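Local coordinates for purine catabolism protein pucG (Bacillus subtilis, PDB 3ISL), which transfers the amino group of (S)-ureidoglycine to glyoxylate, giving oxalurate and glycine in purine catabolism, with pyridoxal 5'-phosphate as cofactor, at residues 116-124 against 313-321. Sequence-based numbering, arbitrary orientation.
Sequences ECEWGTVFD and LFGDDSCKM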
loop_
_atom_site.group_PDB
_atom_site.type_symbol
_atom_site.label_atom_id
_atom_site.label_comp_id
_atom_site.label_asym_id
_atom_site.label_seq_id
_atom_site.Cartn_x
_atom_site.Cartn_y
_atom_site.Cartn_z
ATOM N N GLU A 116 -25.396 -4.652 18.305
ATOM C CA GLU A 116 -25.074 -3.224 18.252
ATOM C C GLU A 116 -25.450 -2.559 19.562
ATOM O O GLU A 116 -26.552 -2.757 20.070
ATOM C CB GLU A 116 -25.807 -2.542 17.106
ATOM C CG GLU A 116 -25.460 -3.050 15.663
ATOM C CD GLU A 116 -26.559 -2.644 14.650
ATOM O OE1 GLU A 116 -27.630 -3.289 14.610
ATOM O OE2 GLU A 116 -26.399 -1.668 13.907
ATOM N N CYS A 117 -24.547 -1.753 20.105
ATOM C CA CYS A 117 -24.901 -0.942 21.255
ATOM C C CYS A 117 -24.733 0.550 20.997
ATOM O O CYS A 117 -24.186 0.952 19.962
ATOM C CB CYS A 117 -24.146 -1.357 22.540
ATOM S SG CYS A 117 -22.387 -1.095 22.472
ATOM N N GLU A 118 -25.190 1.346 21.976
ATOM C CA GLU A 118 -25.133 2.774 21.872
ATOM C C GLU A 118 -23.716 3.326 21.703
ATOM O O GLU A 118 -22.826 3.022 22.483
ATOM C CB GLU A 118 -25.769 3.445 23.103
ATOM C CG GLU A 118 -26.593 4.619 22.672
ATOM C CD GLU A 118 -26.822 5.686 23.719
ATOM O OE1 GLU A 118 -27.957 6.220 23.724
ATOM O OE2 GLU A 118 -25.898 6.036 24.487
ATOM N N TRP A 119 -23.565 4.226 20.735
ATOM C CA TRP A 119 -22.298 4.885 20.522
ATOM C C TRP A 119 -21.960 5.703 21.760
ATOM O O TRP A 119 -22.790 6.482 22.247
ATOM C CB TRP A 119 -22.273 5.711 19.235
ATOM C CG TRP A 119 -22.191 4.884 18.005
ATOM C CD1 TRP A 119 -22.586 3.587 17.858
ATOM C CD2 TRP A 119 -21.684 5.299 16.730
ATOM N NE1 TRP A 119 -22.366 3.170 16.559
ATOM C CE2 TRP A 119 -21.781 4.192 15.858
ATOM C CE3 TRP A 119 -21.133 6.491 16.247
ATOM C CZ2 TRP A 119 -21.375 4.245 14.523
ATOM C CZ3 TRP A 119 -20.698 6.539 14.913
ATOM C CH2 TRP A 119 -20.841 5.416 14.074
ATOM N N GLY A 120 -20.763 5.440 22.289
ATOM C CA GLY A 120 -20.264 6.077 23.503
ATOM C C GLY A 120 -20.233 5.098 24.663
ATOM O O GLY A 120 -19.726 5.423 25.738
ATOM N N THR A 121 -20.801 3.906 24.466
ATOM C CA THR A 121 -20.741 2.865 25.487
ATOM C C THR A 121 -20.065 1.630 24.851
ATOM O O THR A 121 -19.691 1.663 23.635
ATOM C CB THR A 121 -22.169 2.494 26.055
ATOM O OG1 THR A 121 -22.853 1.653 25.125
ATOM C CG2 THR A 121 -23.056 3.754 26.335
ATOM N N VAL A 122 -19.906 0.561 25.639
ATOM C CA VAL A 122 -19.390 -0.738 25.139
ATOM C C VAL A 122 -20.342 -1.858 25.634
ATOM O O VAL A 122 -21.148 -1.618 26.500
ATOM C CB VAL A 122 -17.891 -1.045 25.574
ATOM C CG1 VAL A 122 -16.894 0.056 25.106
ATOM C CG2 VAL A 122 -17.753 -1.312 27.115
ATOM N N PHE A 123 -20.178 -3.079 25.134
ATOM C CA PHE A 123 -20.903 -4.267 25.632
ATOM C C PHE A 123 -20.411 -4.779 26.998
ATOM O O PHE A 123 -19.235 -4.678 27.299
ATOM C CB PHE A 123 -20.758 -5.411 24.620
ATOM C CG PHE A 123 -21.396 -5.106 23.282
ATOM C CD1 PHE A 123 -22.743 -5.351 23.081
ATOM C CD2 PHE A 123 -20.643 -4.561 22.248
ATOM C CE1 PHE A 123 -23.343 -5.085 21.833
ATOM C CE2 PHE A 123 -21.190 -4.299 20.993
ATOM C CZ PHE A 123 -22.572 -4.555 20.783
ATOM N N ASP A 124 -21.315 -5.335 27.801
ATOM C CA ASP A 124 -20.911 -6.219 28.874
ATOM C C ASP A 124 -20.403 -7.474 28.157
ATOM O O ASP A 124 -21.171 -8.016 27.404
ATOM C CB ASP A 124 -22.142 -6.613 29.681
ATOM C CG ASP A 124 -21.780 -7.403 30.893
ATOM O OD1 ASP A 124 -20.892 -8.265 30.821
ATOM O OD2 ASP A 124 -22.338 -7.144 31.942
ATOM N N LEU A 313 -16.330 16.182 28.409
ATOM C CA LEU A 313 -16.059 15.041 27.532
ATOM C C LEU A 313 -17.345 14.263 27.204
ATOM O O LEU A 313 -18.225 14.125 28.043
ATOM C CB LEU A 313 -15.011 14.119 28.171
ATOM C CG LEU A 313 -13.661 14.795 28.485
ATOM C CD1 LEU A 313 -12.635 13.761 29.005
ATOM C CD2 LEU A 313 -13.115 15.534 27.268
ATOM N N PHE A 314 -17.440 13.778 25.974
ATOM C CA PHE A 314 -18.450 12.806 25.590
ATOM C C PHE A 314 -18.086 11.411 26.092
ATOM O O PHE A 314 -16.884 11.039 26.156
ATOM C CB PHE A 314 -18.532 12.767 24.059
ATOM C CG PHE A 314 -19.328 11.606 23.489
ATOM C CD1 PHE A 314 -20.711 11.619 23.521
ATOM C CD2 PHE A 314 -18.680 10.530 22.894
ATOM C CE1 PHE A 314 -21.473 10.535 22.978
ATOM C CE2 PHE A 314 -19.412 9.458 22.332
ATOM C CZ PHE A 314 -20.792 9.449 22.375
ATOM N N GLY A 315 -19.119 10.636 26.444
ATOM C CA GLY A 315 -18.939 9.191 26.454
ATOM C C GLY A 315 -18.730 8.585 27.827
ATOM O O GLY A 315 -18.519 9.321 28.812
ATOM N N ASP A 316 -18.822 7.244 27.877
ATOM C CA ASP A 316 -18.743 6.452 29.113
ATOM C C ASP A 316 -17.300 6.531 29.609
ATOM O O ASP A 316 -16.390 5.992 28.965
ATOM C CB ASP A 316 -19.092 4.991 28.808
ATOM C CG ASP A 316 -19.486 4.193 30.031
ATOM O OD1 ASP A 316 -18.727 4.133 31.033
ATOM O OD2 ASP A 316 -20.574 3.577 29.968
ATOM N N ASP A 317 -17.121 7.191 30.761
ATOM C CA ASP A 317 -15.806 7.354 31.387
ATOM C C ASP A 317 -15.158 6.002 31.773
ATOM O O ASP A 317 -13.953 5.909 31.853
ATOM C CB ASP A 317 -15.852 8.351 32.582
ATOM C CG ASP A 317 -16.712 7.861 33.763
ATOM O OD1 ASP A 317 -16.875 6.631 34.015
ATOM O OD2 ASP A 317 -17.252 8.741 34.485
ATOM N N SER A 318 -15.923 4.942 31.949
ATOM C CA SER A 318 -15.297 3.666 32.359
ATOM C C SER A 318 -14.578 2.931 31.234
ATOM O O SER A 318 -13.698 2.116 31.481
ATOM C CB SER A 318 -16.300 2.734 33.043
ATOM O OG SER A 318 -17.337 2.392 32.147
ATOM N N CYS A 319 -14.914 3.234 30.004
ATOM C CA CYS A 319 -14.256 2.585 28.894
ATOM C C CYS A 319 -13.669 3.669 27.967
ATOM O O CYS A 319 -13.784 3.555 26.754
ATOM C CB CYS A 319 -15.267 1.687 28.140
ATOM S SG CYS A 319 -16.759 2.638 27.537
ATOM N N LYS A 320 -13.018 4.695 28.518
ATOM C CA LYS A 320 -12.482 5.751 27.686
ATOM C C LYS A 320 -11.188 5.264 27.000
ATOM O O LYS A 320 -10.256 4.853 27.657
ATOM C CB LYS A 320 -12.133 7.010 28.450
ATOM C CG LYS A 320 -11.582 8.127 27.485
ATOM C CD LYS A 320 -11.053 9.384 28.281
ATOM C CE LYS A 320 -10.425 10.374 27.313
ATOM N NZ LYS A 320 -9.128 9.821 26.761
ATOM N N MET A 321 -11.141 5.350 25.688
ATOM C CA MET A 321 -9.887 5.064 24.975
ATOM C C MET A 321 -8.787 6.073 25.408
ATOM O O MET A 321 -8.984 7.278 25.310
ATOM C CB MET A 321 -10.127 5.157 23.461
ATOM C CG MET A 321 -9.036 4.479 22.615
ATOM S SD MET A 321 -9.383 4.335 20.813
ATOM C CE MET A 321 -10.697 5.421 20.658
#
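Gly120 O receives the amide hydrogen of Asp316 in the one hydrogen bond that joins loops 116-124 and 313-321, 3.0 Å from oxygen to Asp316 N. The donor lies in the carbonyl plane, and the N-H points at the oxygen at 158°. Asp316 CB lies against the same oxygen at 3.2 Å. Next to this bond the outer end of the Phe314 ring reaches the turn: CZ is 3.6 Å from Gly120 CA, which approaches obliquely, while Trp119 O sits at the ring edge, near its plane. With CG anti to the backbone N (chi1 168°), the end of the ring is brought up to Gly120, where a beta carbon would collide with CZ. A second, apolar touch involves Val122, whose CG1 meets Cys319 SG at 3.5 Å while CG2 lies alongside Cys319 CB at 4.0 Å. An alanine at Val122 would lack both methyls and is likely to leave a gap beside the Cys319 sulfur, with the two loops joined there less firmly.

In this class-V aminotransferase, which has the PLP-dependent transferase fold, the contact ties the loop following edge strand 111-116 of the seven-stranded sheet to the loop between helix 288-308 and strand 324-328. Arg151 of the short strand 151-152 touches Val122, Phe314 and Cys319, bridging the two loops.

Each loop is shaped by its own bonds. Residues 118-121 form a type II beta turn, in which Glu118 O accepts from both Thr121 N and Thr121 OG1, the hydroxyl at 3.0 Å using a carbonyl lone pair. In 313-321, Asp316 OD1 accepts from Ser318 N at 3.1 Å through its anti lone pair, making an Asx turn, and Cys319 N returns to Asp316 O. Further out, Lys320 NZ forms a salt bridge with Glu299.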